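Local coordinates for uncharacterized protein DSY3957 (Desulfitobacterium hafniense, PDB 3HXL), which is of unconfirmed function but probably forms the contractile sheath around the tail tube of a myovirus-like phage, at residues I247-G252 / A268-A273; G252-L255 / T259-T262; A301-A306 / E311-A316; T331-D336 / Q340-R345. All coordinates share one frame; numbering follows the deposited sequence.

Contact 1: residues I247-G252 / A268-A273; sequences ISVKNG and AWVAGA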
loop_
_atom_site.group_PDB
_atom_site.type_symbol
_atom_site.label_atom_id
_atom_site.label_comp_id
_atom_site.label_asym_id
_atom_site.label_seq_id
_atom_site.Cartn_x
_atom_site.Cartn_y
_atom_site.Cartn_z
ATOM N N ILE A 247 8.131 3.107 10.390
ATOM C CA ILE A 247 7.381 4.141 11.088
ATOM C C ILE A 247 6.508 3.419 12.106
ATOM O O ILE A 247 5.869 2.419 11.782
ATOM C CB ILE A 247 6.475 4.948 10.117
ATOM C CG1 ILE A 247 7.350 5.739 9.137
ATOM C CG2 ILE A 247 5.570 5.884 10.912
ATOM C CD1 ILE A 247 6.588 6.300 7.927
ATOM N N SER A 248 6.499 3.912 13.339
ATOM C CA SER A 248 5.710 3.292 14.407
ATOM C C SER A 248 4.594 4.197 14.932
ATOM O O SER A 248 4.854 5.182 15.623
ATOM C CB SER A 248 6.623 2.897 15.575
ATOM O OG SER A 248 5.893 2.257 16.609
ATOM N N VAL A 249 3.354 3.839 14.614
ATOM C CA VAL A 249 2.183 4.601 15.052
ATOM C C VAL A 249 1.843 4.204 16.490
ATOM O O VAL A 249 1.614 3.027 16.774
ATOM C CB VAL A 249 0.967 4.306 14.149
ATOM C CG1 VAL A 249 -0.212 5.179 14.553
ATOM C CG2 VAL A 249 1.339 4.535 12.690
ATOM N N LYS A 250 1.807 5.188 17.386
ATOM C CA LYS A 250 1.535 4.945 18.804
ATOM C C LYS A 250 0.060 4.896 19.185
ATOM O O LYS A 250 -0.378 3.989 19.910
ATOM C CB LYS A 250 2.231 6.013 19.661
ATOM C CG LYS A 250 2.221 5.730 21.170
ATOM C CD LYS A 250 2.911 6.844 21.950
ATOM C CE LYS A 250 3.025 6.515 23.444
ATOM N NZ LYS A 250 3.880 5.310 23.694
ATOM N N ASN A 251 -0.707 5.875 18.710
ATOM C CA ASN A 251 -2.125 5.926 19.030
ATOM C C ASN A 251 -3.032 5.943 17.804
ATOM O O ASN A 251 -2.566 5.932 16.661
ATOM C CB ASN A 251 -2.429 7.131 19.952
ATOM C CG ASN A 251 -2.107 8.479 19.315
ATOM O OD1 ASN A 251 -1.394 8.556 18.318
ATOM N ND2 ASN A 251 -2.618 9.549 19.912
ATOM N N GLY A 252 -4.333 5.945 18.062
ATOM C CA GLY A 252 -5.307 5.955 16.992
ATOM C C GLY A 252 -6.084 7.253 16.994
ATOM O O GLY A 252 -5.682 8.236 17.626
ATOM N N ALA A 268 -2.928 2.034 8.395
ATOM C CA ALA A 268 -3.443 2.084 7.024
ATOM C C ALA A 268 -3.349 3.501 6.462
ATOM O O ALA A 268 -2.770 3.718 5.393
ATOM C CB ALA A 268 -4.897 1.602 6.992
ATOM N N TRP A 269 -3.930 4.462 7.175
ATOM C CA TRP A 269 -3.883 5.855 6.727
ATOM C C TRP A 269 -2.454 6.384 6.724
ATOM O O TRP A 269 -2.031 7.052 5.779
ATOM C CB TRP A 269 -4.734 6.751 7.631
ATOM C CG TRP A 269 -4.751 8.190 7.187
ATOM C CD1 TRP A 269 -5.617 8.763 6.299
ATOM C CD2 TRP A 269 -3.844 9.222 7.585
ATOM N NE1 TRP A 269 -5.309 10.091 6.122
ATOM C CE2 TRP A 269 -4.228 10.403 6.904
ATOM C CE3 TRP A 269 -2.751 9.271 8.463
ATOM C CZ2 TRP A 269 -3.546 11.615 7.057
ATOM C CZ3 TRP A 269 -2.071 10.483 8.616
ATOM C CH2 TRP A 269 -2.480 11.641 7.919
ATOM N N VAL A 270 -1.704 6.095 7.784
ATOM C CA VAL A 270 -0.330 6.581 7.853
ATOM C C VAL A 270 0.500 6.101 6.662
ATOM O O VAL A 270 1.277 6.871 6.088
ATOM C CB VAL A 270 0.361 6.159 9.171
ATOM C CG1 VAL A 270 1.809 6.644 9.187
ATOM C CG2 VAL A 270 -0.389 6.750 10.347
ATOM N N ALA A 271 0.323 4.837 6.287
ATOM C CA ALA A 271 1.050 4.259 5.160
ATOM C C ALA A 271 0.603 4.916 3.860
ATOM O O ALA A 271 1.422 5.223 2.995
ATOM C CB ALA A 271 0.799 2.757 5.098
ATOM N N GLY A 272 -0.702 5.123 3.730
ATOM C CA GLY A 272 -1.236 5.751 2.527
ATOM C C GLY A 272 -0.773 7.186 2.408
ATOM O O GLY A 272 -0.414 7.650 1.323
ATOM N N ALA A 273 -0.776 7.896 3.534
ATOM C CA ALA A 273 -0.351 9.298 3.568
ATOM C C ALA A 273 1.133 9.456 3.272
ATOM O O ALA A 273 1.558 10.409 2.614
ATOM C CB ALA A 273 -0.679 9.906 4.938
#

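Contact 2: residues G252-L255 / T259-T262; sequences GVVL and TILT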
loop_
_atom_site.group_PDB
_atom_site.type_symbol
_atom_site.label_atom_id
_atom_site.label_comp_id
_atom_site.label_asym_id
_atom_site.label_seq_id
_atom_site.Cartn_x
_atom_site.Cartn_y
_atom_site.Cartn_z
ATOM N N GLY A 252 -4.333 5.945 18.062
ATOM C CA GLY A 252 -5.307 5.955 16.992
ATOM C C GLY A 252 -6.084 7.253 16.994
ATOM O O GLY A 252 -5.682 8.236 17.626
ATOM N N VAL A 253 -7.216 7.249 16.309
ATOM C CA VAL A 253 -8.024 8.449 16.223
ATOM C C VAL A 253 -9.506 8.158 16.334
ATOM O O VAL A 253 -9.933 7.001 16.332
ATOM C CB VAL A 253 -7.770 9.167 14.887
ATOM C CG1 VAL A 253 -6.305 9.579 14.786
ATOM C CG2 VAL A 253 -8.128 8.242 13.730
ATOM N N VAL A 254 -10.286 9.226 16.452
ATOM C CA VAL A 254 -11.729 9.115 16.524
ATOM C C VAL A 254 -12.247 9.852 15.303
ATOM O O VAL A 254 -11.928 11.026 15.098
ATOM C CB VAL A 254 -12.288 9.765 17.801
ATOM C CG1 VAL A 254 -13.794 9.585 17.852
ATOM C CG2 VAL A 254 -11.637 9.128 19.034
ATOM N N LEU A 255 -13.022 9.146 14.488
ATOM C CA LEU A 255 -13.574 9.700 13.261
ATOM C C LEU A 255 -14.838 10.525 13.499
ATOM O O LEU A 255 -15.479 10.414 14.544
ATOM C CB LEU A 255 -13.875 8.567 12.278
ATOM C CG LEU A 255 -12.709 7.639 11.908
ATOM C CD1 LEU A 255 -13.161 6.670 10.819
ATOM C CD2 LEU A 255 -11.524 8.463 11.418
ATOM N N THR A 259 -16.501 6.539 14.840
ATOM C CA THR A 259 -15.601 5.387 14.772
ATOM C C THR A 259 -14.276 5.618 15.498
ATOM O O THR A 259 -13.622 6.640 15.305
ATOM C CB THR A 259 -15.256 5.023 13.307
ATOM O OG1 THR A 259 -16.460 4.781 12.570
ATOM C CG2 THR A 259 -14.372 3.776 13.255
ATOM N N ILE A 260 -13.882 4.663 16.333
ATOM C CA ILE A 260 -12.615 4.763 17.041
ATOM C C ILE A 260 -11.651 3.789 16.377
ATOM O O ILE A 260 -11.896 2.584 16.355
ATOM C CB ILE A 260 -12.744 4.379 18.536
ATOM C CG1 ILE A 260 -13.595 5.411 19.286
ATOM C CG2 ILE A 260 -11.364 4.288 19.174
ATOM C CD1 ILE A 260 -15.083 5.178 19.180
ATOM N N LEU A 261 -10.563 4.301 15.816
ATOM C CA LEU A 261 -9.585 3.431 15.177
ATOM C C LEU A 261 -8.384 3.251 16.091
ATOM O O LEU A 261 -7.882 4.215 16.664
ATOM C CB LEU A 261 -9.126 4.030 13.847
ATOM C CG LEU A 261 -10.191 4.243 12.766
ATOM C CD1 LEU A 261 -9.533 4.906 11.551
ATOM C CD2 LEU A 261 -10.824 2.909 12.363
ATOM N N THR A 262 -7.931 2.011 16.227
ATOM C CA THR A 262 -6.774 1.704 17.059
ATOM C C THR A 262 -5.507 2.125 16.328
ATOM O O THR A 262 -5.552 2.512 15.159
ATOM C CB THR A 262 -6.640 0.201 17.310
ATOM O OG1 THR A 262 -6.512 -0.468 16.049
ATOM C CG2 THR A 262 -7.840 -0.335 18.050
#

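Contact 3: residues A301-A306 / E311-A316; sequences AQIIAA and EFLFTA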
loop_
_atom_site.group_PDB
_atom_site.type_symbol
_atom_site.label_atom_id
_atom_site.label_comp_id
_atom_site.label_asym_id
_atom_site.label_seq_id
_atom_site.Cartn_x
_atom_site.Cartn_y
_atom_site.Cartn_z
ATOM N N ALA A 301 4.388 15.965 28.584
ATOM C CA ALA A 301 5.546 15.146 28.925
ATOM C C ALA A 301 5.523 13.811 28.186
ATOM O O ALA A 301 6.555 13.322 27.724
ATOM C CB ALA A 301 5.596 14.902 30.437
ATOM N N GLN A 302 4.345 13.213 28.083
ATOM C CA GLN A 302 4.226 11.934 27.398
ATOM C C GLN A 302 4.511 12.066 25.906
ATOM O O GLN A 302 5.078 11.165 25.298
ATOM C CB GLN A 302 2.831 11.360 27.591
ATOM C CG GLN A 302 2.482 11.076 29.030
ATOM C CD GLN A 302 1.095 10.503 29.158
ATOM O OE1 GLN A 302 0.129 11.085 28.668
ATOM N NE2 GLN A 302 0.984 9.356 29.818
ATOM N N ILE A 303 4.107 13.185 25.313
ATOM C CA ILE A 303 4.346 13.401 23.889
ATOM C C ILE A 303 5.846 13.526 23.630
ATOM O O ILE A 303 6.383 12.911 22.709
ATOM C CB ILE A 303 3.624 14.675 23.392
ATOM C CG1 ILE A 303 2.108 14.472 23.476
ATOM C CG2 ILE A 303 4.055 14.997 21.961
ATOM C CD1 ILE A 303 1.292 15.700 23.132
ATOM N N ILE A 304 6.518 14.322 24.456
ATOM C CA ILE A 304 7.953 14.524 24.329
ATOM C C ILE A 304 8.698 13.206 24.468
ATOM O O ILE A 304 9.610 12.910 23.696
ATOM C CB ILE A 304 8.457 15.526 25.392
ATOM C CG1 ILE A 304 7.876 16.907 25.085
ATOM C CG2 ILE A 304 9.987 15.549 25.426
ATOM C CD1 ILE A 304 8.214 17.982 26.103
ATOM N N ALA A 305 8.302 12.404 25.447
ATOM C CA ALA A 305 8.943 11.115 25.663
ATOM C C ALA A 305 8.728 10.214 24.451
ATOM O O ALA A 305 9.636 9.500 24.027
ATOM C CB ALA A 305 8.373 10.453 26.911
ATOM N N ALA A 306 7.520 10.258 23.895
ATOM C CA ALA A 306 7.172 9.438 22.740
ATOM C C ALA A 306 7.970 9.836 21.504
ATOM O O ALA A 306 8.432 8.978 20.755
ATOM C CB ALA A 306 5.677 9.551 22.463
ATOM N N GLU A 311 8.425 7.710 18.086
ATOM C CA GLU A 311 7.050 7.359 17.805
ATOM C C GLU A 311 6.252 8.367 16.980
ATOM O O GLU A 311 6.348 9.580 17.180
ATOM C CB GLU A 311 6.328 7.086 19.121
ATOM C CG GLU A 311 7.033 6.031 19.957
ATOM C CD GLU A 311 6.155 5.481 21.054
ATOM O OE1 GLU A 311 6.191 6.027 22.182
ATOM O OE2 GLU A 311 5.422 4.507 20.778
ATOM N N PHE A 312 5.465 7.828 16.052
ATOM C CA PHE A 312 4.592 8.609 15.178
ATOM C C PHE A 312 3.256 8.621 15.940
ATOM O O PHE A 312 2.660 7.568 16.171
ATOM C CB PHE A 312 4.464 7.892 13.821
ATOM C CG PHE A 312 3.714 8.677 12.770
ATOM C CD1 PHE A 312 2.334 8.845 12.858
ATOM C CD2 PHE A 312 4.393 9.253 11.695
ATOM C CE1 PHE A 312 1.637 9.578 11.892
ATOM C CE2 PHE A 312 3.708 9.987 10.724
ATOM C CZ PHE A 312 2.330 10.148 10.824
ATOM N N LEU A 313 2.802 9.804 16.343
ATOM C CA LEU A 313 1.567 9.910 17.106
ATOM C C LEU A 313 0.701 11.105 16.719
ATOM O O LEU A 313 1.192 12.093 16.170
ATOM C CB LEU A 313 1.901 10.002 18.597
ATOM C CG LEU A 313 2.704 11.250 18.975
ATOM C CD1 LEU A 313 1.773 12.299 19.586
ATOM C CD2 LEU A 313 3.785 10.877 19.972
ATOM N N PHE A 314 -0.588 10.999 17.027
ATOM C CA PHE A 314 -1.555 12.050 16.739
ATOM C C PHE A 314 -1.859 12.837 18.003
ATOM O O PHE A 314 -1.865 12.284 19.105
ATOM C CB PHE A 314 -2.854 11.433 16.213
ATOM C CG PHE A 314 -2.675 10.634 14.960
ATOM C CD1 PHE A 314 -2.579 11.269 13.724
ATOM C CD2 PHE A 314 -2.568 9.248 15.016
ATOM C CE1 PHE A 314 -2.365 10.536 12.567
ATOM C CE2 PHE A 314 -2.354 8.505 13.861
ATOM C CZ PHE A 314 -2.255 9.148 12.633
ATOM N N THR A 315 -2.110 14.130 17.833
ATOM C CA THR A 315 -2.441 15.009 18.944
ATOM C C THR A 315 -3.712 15.761 18.563
ATOM O O THR A 315 -3.839 16.249 17.433
ATOM C CB THR A 315 -1.296 16.020 19.217
ATOM O OG1 THR A 315 -0.103 15.306 19.568
ATOM C CG2 THR A 315 -1.671 16.965 20.355
ATOM N N ALA A 316 -4.656 15.836 19.494
ATOM C CA ALA A 316 -5.923 16.520 19.236
ATOM C C ALA A 316 -5.752 18.032 19.300
ATOM O O ALA A 316 -5.060 18.546 20.175
ATOM C CB ALA A 316 -6.975 16.070 20.245
#

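Contact 4: residues T331-D336 / Q340-R345; sequences TSFTAD and QFAKNR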
loop_
_atom_site.group_PDB
_atom_site.type_symbol
_atom_site.label_atom_id
_atom_site.label_comp_id
_atom_site.label_asym_id
_atom_site.label_seq_id
_atom_site.Cartn_x
_atom_site.Cartn_y
_atom_site.Cartn_z
ATOM N N THR A 331 16.262 6.386 16.225
ATOM C CA THR A 331 16.639 7.203 17.379
ATOM C C THR A 331 18.128 7.112 17.708
ATOM O O THR A 331 18.665 8.004 18.356
ATOM C CB THR A 331 15.859 6.827 18.669
ATOM O OG1 THR A 331 16.095 5.452 18.991
ATOM C CG2 THR A 331 14.370 7.061 18.482
ATOM N N SER A 332 18.792 6.041 17.273
ATOM C CA SER A 332 20.222 5.880 17.535
ATOM C C SER A 332 21.003 6.606 16.448
ATOM O O SER A 332 21.488 5.992 15.503
ATOM C CB SER A 332 20.610 4.398 17.539
ATOM O OG SER A 332 19.868 3.687 18.509
ATOM N N PHE A 333 21.129 7.917 16.585
ATOM C CA PHE A 333 21.828 8.705 15.590
ATOM C C PHE A 333 23.340 8.600 15.704
ATOM O O PHE A 333 23.890 8.450 16.800
ATOM C CB PHE A 333 21.383 10.163 15.693
ATOM C CG PHE A 333 19.889 10.339 15.674
ATOM C CD1 PHE A 333 19.133 9.865 14.607
ATOM C CD2 PHE A 333 19.238 10.968 16.732
ATOM C CE1 PHE A 333 17.745 10.015 14.592
ATOM C CE2 PHE A 333 17.852 11.123 16.728
ATOM C CZ PHE A 333 17.105 10.647 15.659
ATOM N N THR A 334 24.004 8.662 14.557
ATOM C CA THR A 334 25.455 8.595 14.511
ATOM C C THR A 334 25.966 9.731 13.644
ATOM O O THR A 334 25.183 10.505 13.093
ATOM C CB THR A 334 25.946 7.262 13.916
ATOM O OG1 THR A 334 25.539 7.170 12.546
ATOM C CG2 THR A 334 25.363 6.085 14.695
ATOM N N ALA A 335 27.283 9.839 13.541
ATOM C CA ALA A 335 27.896 10.879 12.734
ATOM C C ALA A 335 27.426 10.756 11.284
ATOM O O ALA A 335 27.044 11.752 10.664
ATOM C CB ALA A 335 29.408 10.768 12.810
ATOM N N ASP A 336 27.441 9.530 10.765
ATOM C CA ASP A 336 27.033 9.241 9.388
ATOM C C ASP A 336 25.524 9.224 9.161
ATOM O O ASP A 336 25.068 9.325 8.025
ATOM C CB ASP A 336 27.595 7.888 8.933
ATOM C CG ASP A 336 29.101 7.909 8.741
ATOM O OD1 ASP A 336 29.705 8.999 8.819
ATOM O OD2 ASP A 336 29.677 6.831 8.498
ATOM N N GLN A 340 18.447 14.062 11.099
ATOM C CA GLN A 340 17.678 14.386 9.903
ATOM C C GLN A 340 17.060 13.129 9.289
ATOM O O GLN A 340 15.984 13.188 8.693
ATOM C CB GLN A 340 18.558 15.102 8.865
ATOM C CG GLN A 340 19.842 14.379 8.497
ATOM C CD GLN A 340 21.030 14.792 9.364
ATOM O OE1 GLN A 340 20.939 14.828 10.595
ATOM N NE2 GLN A 340 22.154 15.100 8.718
ATOM N N PHE A 341 17.732 11.989 9.437
ATOM C CA PHE A 341 17.213 10.738 8.891
ATOM C C PHE A 341 15.929 10.247 9.559
ATOM O O PHE A 341 15.265 9.339 9.052
ATOM C CB PHE A 341 18.278 9.634 8.951
ATOM C CG PHE A 341 19.355 9.776 7.908
ATOM C CD1 PHE A 341 20.434 10.624 8.114
ATOM C CD2 PHE A 341 19.266 9.089 6.703
ATOM C CE1 PHE A 341 21.414 10.791 7.128
ATOM C CE2 PHE A 341 20.239 9.250 5.713
ATOM C CZ PHE A 341 21.311 10.100 5.928
ATOM N N ALA A 342 15.573 10.848 10.687
ATOM C CA ALA A 342 14.359 10.462 11.402
ATOM C C ALA A 342 13.121 11.122 10.795
ATOM O O ALA A 342 11.992 10.720 11.080
ATOM C CB ALA A 342 14.476 10.842 12.878
ATOM N N LYS A 343 13.338 12.137 9.962
ATOM C CA LYS A 343 12.240 12.860 9.321
ATOM C C LYS A 343 11.825 12.151 8.039
ATOM O O LYS A 343 12.641 11.932 7.144
ATOM C CB LYS A 343 12.669 14.299 9.023
ATOM C CG LYS A 343 13.076 15.080 10.278
ATOM C CD LYS A 343 13.573 16.492 9.968
ATOM C CE LYS A 343 14.014 17.212 11.247
ATOM N NZ LYS A 343 14.551 18.581 10.988
ATOM N N ASN A 344 10.550 11.803 7.943
ATOM C CA ASN A 344 10.081 11.078 6.768
ATOM C C ASN A 344 10.204 11.831 5.451
ATOM O O ASN A 344 10.385 11.212 4.399
ATOM C CB ASN A 344 8.664 10.570 7.011
ATOM C CG ASN A 344 8.646 9.452 8.031
ATOM O OD1 ASN A 344 9.490 8.552 7.968
ATOM N ND2 ASN A 344 7.704 9.498 8.980
ATOM N N ARG A 345 10.131 13.159 5.494
ATOM C CA ARG A 345 10.290 13.926 4.262
ATOM C C ARG A 345 11.739 13.792 3.790
ATOM O O ARG A 345 12.005 13.738 2.594
ATOM C CB ARG A 345 9.955 15.409 4.470
ATOM C CG ARG A 345 10.383 16.262 3.273
ATOM C CD ARG A 345 9.720 17.629 3.260
ATOM N NE ARG A 345 9.881 18.337 4.518
ATOM C CZ ARG A 345 9.407 19.555 4.754
ATOM N NH1 ARG A 345 8.738 20.205 3.801
ATOM N NH2 ARG A 345 9.592 20.116 5.946
#

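Contact 1: residues I247-G252 / A268-A273
Val270 meets Val249 methyl to methyl, CG2 to CG2 at 3.7 Å. The same Val249 CG2 also lies 4.1 Å from Val270 CG1, so one methyl of the strand residue rests against both branches of the helix residue, the two side chains passing each other in opposite directions. With its CG1 turned anti to the backbone N (chi1 178°), Val270 spreads its branches so that CG1 also reaches Ile247 CG2, at 4.2 Å. Ile247 and Val249 are alternate residues of strand 246-255 and turn to the same side, whereas Ser248 between them points the other way. Beta-branching suits Ile247 and Val249 in the strand, while Val270 gives the helix a short, broad apolar side chain that reaches both. The next layer holds this trio in place: Val234 of the neighbouring parallel strand and the Phe314 ring touch both valines, while Val270 CG2 also sits at the edge of the Trp269 ring, in its plane. Trp269 in turn stacks on Tyr288, and Asp289 OD1 accepts a hydrogen bond from its NE1. Helix 263-276 lies on the sheet of an alpha/beta domain, and between these two segments the contact is buried hydrocarbon alone, resting on dispersion and water exclusion.

Contact 2: residues G252-L255 / T259-T262
Leu255 and Thr259 share the same first torsion, chi1 -56°, which sets Leu255 CG and Thr259 OG1 anti to their own carbonyl carbons and lays the two side chains side by side, pointing the same way. Leu255 CD1 then touches Thr259 CB at 3.6 Å, while Thr259 OG1 bonds to Asp257 OD2 within the turn. Leu255 CD2 crosses to Leu261 CD1 at 4.1 Å; both leucines, whose long apolar branches suit this buried side, also touch Arg73 of helix 73-78 and Tyr288. The backbones form an antiparallel beta hairpin at the end of strand 246-255. Near the turn, Leu255 N gives a nearly straight bond to Thr259 O (2.7 Å, 174° at the hydrogen). Farther along, Leu261 N reaches Val253 O at 2.8 Å, but the return bond from Val253 N to Leu261 O is weak. Val254 and Ile260 form a non-hydrogen-bonded pair with both side chains on the more exposed side, CG2 of the valine 4.2 Å from CG1 of the isoleucine. Gly252, lacking a side chain, lets Leu261 O approach its CA to 3.1 Å in a C-H...O contact. Thr262 then N-caps helix 263-276 through its side chain.

Contact 3: residues A301-A306 / E311-A316
Ala306 and Glu311 close a tight helix-to-strand connection, in which the chain leaving the last turn of helix 300-308 doubles back past it to enter the hairpin of strands 314-317 and 320-323. Glu311 N bonds to Ala306 O at 3.0 Å, the donor standing 29° out of the carbonyl plane. Alternation along the extended chain decides which side chains face this helix: Glu311, Leu313 and Thr315 turn toward it, while the rings of Phe312 and Phe314 reach Val270 of helix 263-276, so the segment runs between two helices. Leu313 has its CG between the backbone N and the carbonyl carbon (chi1 63°), an uncommon choice for leucine that brings CD1 toward Ile303 CG2, at 4.3 Å, and CD2 against the last turn. Ile303 and Thr315 cross obliquely. The isoleucine chain is extended, carrying CD1 to 3.8 Å from Thr315 OG1. Threonine suits this partly exposed strand position: it is beta-branched, and its hydroxyl has Glu324 OE1 as a partner. Glu311 lays its aliphatic part beside the last turn, CB 3.3 Å from Ala306 O, and sends OE1 into a salt bridge with Lys250, a charged partner that would offset the cost of burying a carboxylate. The small alanine lets the chains close up, and Ala306 CB and Leu313 CD2 lie 3.4 Å apart, tighter than usual van der Waals contact.

Contact 4: residues T331-D336 / Q340-R345
Lys343 N bonds to Gln340 O at 3.1 Å, closing the 3-10 turn that directs Ala342 CB at the ring of Phe333. The methyl meets this ring at its edge, close to its plane, and straddles two atoms, standing 3.8 Å from both CE1 and CZ of Phe333. The phenylalanine arrives there with CG anti to its carbonyl carbon (chi1 -51°). One face of the ring carries Thr331 O, 3.4 Å above the plane and offset toward the rim, because the chain folds back in an inverse gamma turn centred on Ser332, whose Phe333 N to Thr331 O bond is weak. Asp242 steadies that turn from outside, one carboxylate oxygen taking the N-H of Thr331 and the other bonding to Ser332 OG. This long loop follows the hairpin of strands 314-317 and 320-323 and leads to helix 344-364 of the C-terminal region, with Lys343 at the helix N-cap position. A small alanine suits a buried place where a ring edge must come close to the backbone. Phe341 CE1 lies 4.0 Å from Asp336 O, which stands obliquely to the ring. Asn328 clasps the 3-10 turn, its ND2 bonded to Phe341 O and its backbone to that of Ala342, while Asn344, at the start of the helix, gives ND2 to Asp326 OD1 and receives Gln232 NE2 on OD1.

Overall arrangement
Contacts 1 and 2 share Gly252 and strand 246-255, their centres about 12 Å apart; helix 263-276 of contact 1 follows directly on the hairpin of contact 2. Contact 3 joins contact 1 through the backbone: Ser248 O lies 2.7 Å from Phe312 N and Lys250 N 2.8 Å from Phe312 O, both probable hydrogen bonds. Phe314 of contact 3 also reaches contact 2, its CD2 3.8 Å from Val253 CG1. These three lie in the subtilisin-like region. Contact 4 leads into the C-terminal region and meets contact 1 where Asn344 ND2 packs on Ile247 CD1 at 3.5 Å, whereas contacts 2 and 4 stay about 15 Å apart at their nearest atoms.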